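Local coordinates for protein MIP07328p (Drosophila melanogaster, PDB 6FKK) that probably acts as a chemorepellent axon guidance cue, signalling between cells by binding semaphorin receptors through its extracellular sema domain, at residues Ala300-Asn305 with Gly373-Thr378; Val436-Met441 with Gln491-Ala496. One frame throughout, in Å; residues are numbered along the deposited sequence.

Contact 1: residues Ala300-Asn305 with Gly373-Thr378; sequences AVCAFN and GRPLLT
Leu376 and Leu377 both stand opposite Val301, and the backbone of Val301 holds the two of them. Val301 N donates to Leu377 O over 2.9 Å. Leu376 N reaches back to Val301 O at 2.7 Å, in a bond bent at the hydrogen (138°).

Start at Leu376 and go outward. Its CB lies 3.6 Å from Val301 O, the same oxygen that its own backbone N is holding, and CG stays close to that oxygen too. CG is placed beside the backbone N and opposite the carbonyl carbon (chi1 -57°); with the next bond extended (chi2 179°), CD1 is carried on along strand 298-305 to rest 3.7 Å from Ala303 CB. Tyr286 of the neighbouring strand and Leu433 of strand 432-442 also touch this leucine. Its carbonyl oxygen, which lies in the bulge, is taken by Thr435 OG1 and Asn420 ND2.

Pro375 packs on the face where Ala300 and Cys302 lie. Its CB is 4.0 Å from Ala300 CB, and its CA is 3.7 Å from Cys302 SG, the sulfur that forms the disulfide with Cys257. On the opposite face Val301 and Leu377, the hydrogen-bonded antiparallel pair, meet CB to CB at 4.4 Å. Past them, Ala300 and Thr378 form a non-hydrogen-bonded antiparallel pair, with Ala300 CA close to Leu377 O.

This is a classic beta bulge at the start of strand 377-380, where the chain rejoins a propeller blade as the outer partner of strand 298-305. The long excursion between the two strands, which includes helices 306-312 and 352-360, is probably the extrusion that semaphorins insert into their sema-domain beta-propeller.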
# COMPACT_ATOMS: atom_id res chain seq x y z
N ALA A 300 1.51 -9.37 -10.03
CA ALA A 300 0.18 -9.84 -9.67
C ALA A 300 -0.46 -8.89 -8.68
O ALA A 300 0.22 -8.18 -7.93
CB ALA A 300 0.22 -11.26 -9.09
N VAL A 301 -1.79 -8.89 -8.68
CA VAL A 301 -2.59 -8.15 -7.70
C VAL A 301 -3.38 -9.17 -6.89
O VAL A 301 -4.16 -9.95 -7.45
CB VAL A 301 -3.54 -7.15 -8.37
CG1 VAL A 301 -4.47 -6.54 -7.34
CG2 VAL A 301 -2.74 -6.06 -9.07
N CYS A 302 -3.17 -9.16 -5.58
CA CYS A 302 -3.92 -10.00 -4.66
C CYS A 302 -4.66 -9.13 -3.66
O CYS A 302 -4.20 -8.04 -3.29
CB CYS A 302 -3.02 -11.00 -3.91
SG CYS A 302 -2.60 -12.50 -4.82
N ALA A 303 -5.81 -9.62 -3.21
CA ALA A 303 -6.60 -8.98 -2.18
C ALA A 303 -6.67 -9.90 -0.97
O ALA A 303 -6.78 -11.12 -1.11
CB ALA A 303 -8.01 -8.65 -2.67
N PHE A 304 -6.60 -9.31 0.22
CA PHE A 304 -6.61 -10.07 1.46
C PHE A 304 -7.71 -9.56 2.37
O PHE A 304 -7.91 -8.35 2.49
CB PHE A 304 -5.26 -9.99 2.17
CG PHE A 304 -4.14 -10.63 1.41
CD1 PHE A 304 -3.40 -9.91 0.49
CD2 PHE A 304 -3.82 -11.96 1.61
CE1 PHE A 304 -2.37 -10.50 -0.21
CE2 PHE A 304 -2.79 -12.56 0.92
CZ PHE A 304 -2.06 -11.83 0.00
N ASN A 305 -8.43 -10.49 3.00
CA ASN A 305 -9.47 -10.13 3.95
C ASN A 305 -8.85 -9.82 5.30
O ASN A 305 -8.05 -10.61 5.82
CB ASN A 305 -10.49 -11.27 4.07
CG ASN A 305 -11.78 -10.84 4.76
OD1 ASN A 305 -11.77 -9.98 5.64
ND2 ASN A 305 -12.89 -11.46 4.37
N GLY A 373 -8.46 -17.18 -3.46
CA GLY A 373 -7.39 -18.16 -3.53
C GLY A 373 -6.49 -18.04 -4.74
O GLY A 373 -5.75 -18.98 -5.04
N ARG A 374 -6.52 -16.91 -5.43
CA ARG A 374 -5.70 -16.70 -6.62
C ARG A 374 -5.58 -15.21 -6.86
O ARG A 374 -6.37 -14.43 -6.32
CB ARG A 374 -6.29 -17.41 -7.85
CG ARG A 374 -7.72 -17.01 -8.17
CD ARG A 374 -8.13 -17.48 -9.56
NE ARG A 374 -7.91 -18.91 -9.77
CZ ARG A 374 -6.89 -19.43 -10.44
NH1 ARG A 374 -5.98 -18.63 -10.98
NH2 ARG A 374 -6.77 -20.74 -10.57
N PRO A 375 -4.59 -14.77 -7.64
CA PRO A 375 -4.47 -13.34 -7.93
C PRO A 375 -5.66 -12.82 -8.72
O PRO A 375 -6.23 -13.52 -9.56
CB PRO A 375 -3.18 -13.25 -8.75
CG PRO A 375 -2.42 -14.48 -8.40
CD PRO A 375 -3.45 -15.54 -8.17
N LEU A 376 -6.03 -11.57 -8.44
CA LEU A 376 -7.08 -10.91 -9.21
C LEU A 376 -6.59 -10.50 -10.59
O LEU A 376 -7.41 -10.28 -11.49
CB LEU A 376 -7.59 -9.70 -8.44
CG LEU A 376 -8.12 -9.98 -7.04
CD1 LEU A 376 -8.57 -8.69 -6.37
CD2 LEU A 376 -9.26 -10.98 -7.10
N LEU A 377 -5.28 -10.37 -10.77
CA LEU A 377 -4.69 -10.03 -12.06
C LEU A 377 -3.24 -10.51 -12.05
O LEU A 377 -2.53 -10.29 -11.07
CB LEU A 377 -4.75 -8.52 -12.32
CG LEU A 377 -4.05 -8.01 -13.58
CD1 LEU A 377 -4.83 -8.40 -14.82
CD2 LEU A 377 -3.87 -6.50 -13.53
N THR A 378 -2.82 -11.17 -13.13
CA THR A 378 -1.44 -11.58 -13.29
C THR A 378 -0.85 -10.96 -14.55
O THR A 378 -1.55 -10.78 -15.55
CB THR A 378 -1.30 -13.11 -13.36
OG1 THR A 378 -1.97 -13.60 -14.53
CG2 THR A 378 -1.92 -13.76 -12.13

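Contact 2: residues Val436-Met441 with Gln491-Ala496; sequences VVISEM and QDPICA
Two flat groups of 491-496 each turn a face to an aliphatic side chain of strand 432-442. Val436 CG1 sits over one face of the Gln491 amide, toward its oxygen end, 3.3 Å from OE1; at the amide's nitrogen end, NE2 is hydrogen-bonded to Ser525 O. The Asp492 carboxylate has Ile438 CD1 above its face, 4.0 Å from CG, and Ile438 CG2 toward the same side, 3.9 Å from Asp492 CB. Asp492 OD1 accepts from Ile494 N at 3.0 Å, on the anti side and 26° out of plane, while OD2 is hydrogen-bonded to His476 ND1.

Ile438 reaches this far because its chain is extended beyond CG1 (chi2 175°), bringing CD1 also to 3.8 Å from Pro493 CD. Cut back to an alanine, this position is likely to open a gap over the carboxylate face and cost Pro493 CD its contact with CD1.

Ile438 and Ser439 together face Lys417 in a classic beta bulge. Against Ile438, Asp492 opens an Asx turn and a type I beta turn leading to Cys495, whose disulfide with Cys478 belongs to the PSI domain: a sema-PSI interface, with aliphatic residues of the last strand of a propeller blade set against an Asx turn of the PSI domain.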
# COMPACT_ATOMS: atom_id res chain seq x y z
N VAL A 436 -11.97 -8.65 -15.94
CA VAL A 436 -12.47 -7.76 -16.98
C VAL A 436 -11.57 -6.53 -16.99
O VAL A 436 -11.68 -5.65 -16.14
CB VAL A 436 -13.93 -7.38 -16.75
CG1 VAL A 436 -14.43 -6.47 -17.86
CG2 VAL A 436 -14.80 -8.63 -16.64
N VAL A 437 -10.66 -6.47 -17.96
CA VAL A 437 -9.75 -5.34 -18.10
C VAL A 437 -10.50 -4.19 -18.77
O VAL A 437 -10.94 -4.32 -19.91
CB VAL A 437 -8.50 -5.72 -18.89
CG1 VAL A 437 -7.66 -4.49 -19.18
CG2 VAL A 437 -7.68 -6.76 -18.13
N ILE A 438 -10.63 -3.08 -18.06
CA ILE A 438 -11.34 -1.93 -18.60
C ILE A 438 -10.47 -1.18 -19.60
O ILE A 438 -10.89 -0.93 -20.74
CB ILE A 438 -11.82 -1.01 -17.46
CG1 ILE A 438 -12.79 -1.76 -16.55
CG2 ILE A 438 -12.47 0.24 -18.02
CD1 ILE A 438 -13.21 -0.97 -15.34
N SER A 439 -9.26 -0.80 -19.20
CA SER A 439 -8.37 -0.07 -20.08
C SER A 439 -6.94 -0.19 -19.57
O SER A 439 -6.70 -0.38 -18.38
CB SER A 439 -8.76 1.41 -20.19
OG SER A 439 -8.51 2.09 -18.97
N GLU A 440 -5.99 -0.06 -20.50
CA GLU A 440 -4.57 0.05 -20.17
C GLU A 440 -3.99 1.15 -21.05
O GLU A 440 -3.79 0.94 -22.25
CB GLU A 440 -3.83 -1.27 -20.37
CG GLU A 440 -2.37 -1.21 -19.94
CD GLU A 440 -1.63 -2.53 -20.14
OE1 GLU A 440 -1.10 -2.75 -21.25
OE2 GLU A 440 -1.59 -3.34 -19.20
N MET A 441 -3.73 2.31 -20.47
CA MET A 441 -3.29 3.48 -21.22
C MET A 441 -1.97 3.99 -20.67
O MET A 441 -1.66 3.85 -19.48
CB MET A 441 -4.33 4.60 -21.17
CG MET A 441 -5.75 4.14 -21.49
SD MET A 441 -6.84 5.55 -21.79
CE MET A 441 -8.44 4.75 -21.78
N GLN A 491 -16.51 -1.66 -20.94
CA GLN A 491 -16.90 -2.55 -19.85
C GLN A 491 -16.58 -1.95 -18.48
O GLN A 491 -16.33 -2.68 -17.51
CB GLN A 491 -16.28 -3.93 -20.00
CG GLN A 491 -16.88 -4.72 -21.15
CD GLN A 491 -16.39 -6.15 -21.18
OE1 GLN A 491 -15.20 -6.42 -21.07
NE2 GLN A 491 -17.33 -7.09 -21.33
N ASP A 492 -16.57 -0.62 -18.39
CA ASP A 492 -16.51 0.05 -17.10
C ASP A 492 -17.88 -0.01 -16.44
O ASP A 492 -18.87 0.41 -17.06
CB ASP A 492 -16.07 1.51 -17.27
CG ASP A 492 -15.65 2.17 -15.96
OD1 ASP A 492 -16.37 2.01 -14.94
OD2 ASP A 492 -14.61 2.86 -15.94
N PRO A 493 -18.00 -0.54 -15.22
CA PRO A 493 -19.32 -0.65 -14.58
C PRO A 493 -20.01 0.69 -14.36
O PRO A 493 -21.21 0.71 -14.08
CB PRO A 493 -19.01 -1.34 -13.25
CG PRO A 493 -17.57 -1.05 -12.99
CD PRO A 493 -16.92 -1.03 -14.34
N ILE A 494 -19.29 1.80 -14.50
CA ILE A 494 -19.87 3.12 -14.24
C ILE A 494 -20.34 3.82 -15.52
O ILE A 494 -21.12 4.78 -15.42
CB ILE A 494 -18.86 4.00 -13.47
CG1 ILE A 494 -19.59 4.93 -12.51
CG2 ILE A 494 -18.00 4.79 -14.44
CD1 ILE A 494 -18.67 5.58 -11.50
N CYS A 495 -19.89 3.38 -16.69
CA CYS A 495 -20.32 3.97 -17.96
C CYS A 495 -21.43 3.12 -18.56
O CYS A 495 -21.30 1.90 -18.67
CB CYS A 495 -19.16 4.08 -18.95
SG CYS A 495 -17.65 4.91 -18.37
N ALA A 496 -22.52 3.77 -18.96
CA ALA A 496 -23.61 3.13 -19.67
C ALA A 496 -24.01 4.01 -20.85
O ALA A 496 -23.80 5.22 -20.83
CB ALA A 496 -24.81 2.87 -18.75

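Contacts 1 and 2 follow one another along the chain, with centres 19 Å apart and nearest atoms about 5 Å apart, so they do not touch. Strand 432-442 relates them: Leu433 and Thr435 meet the bulge of contact 1, and Val436 and Ile438 of the same strand meet the PSI domain in contact 2. Contact 1 closes the outer edge of one blade, and its bulge also leans on the next; contact 2 joins that next blade to the PSI domain. No active site is involved. The nearest ligand is an attached glycan, with a NAG about 8 Å from the side chain of Arg374 in contact 1.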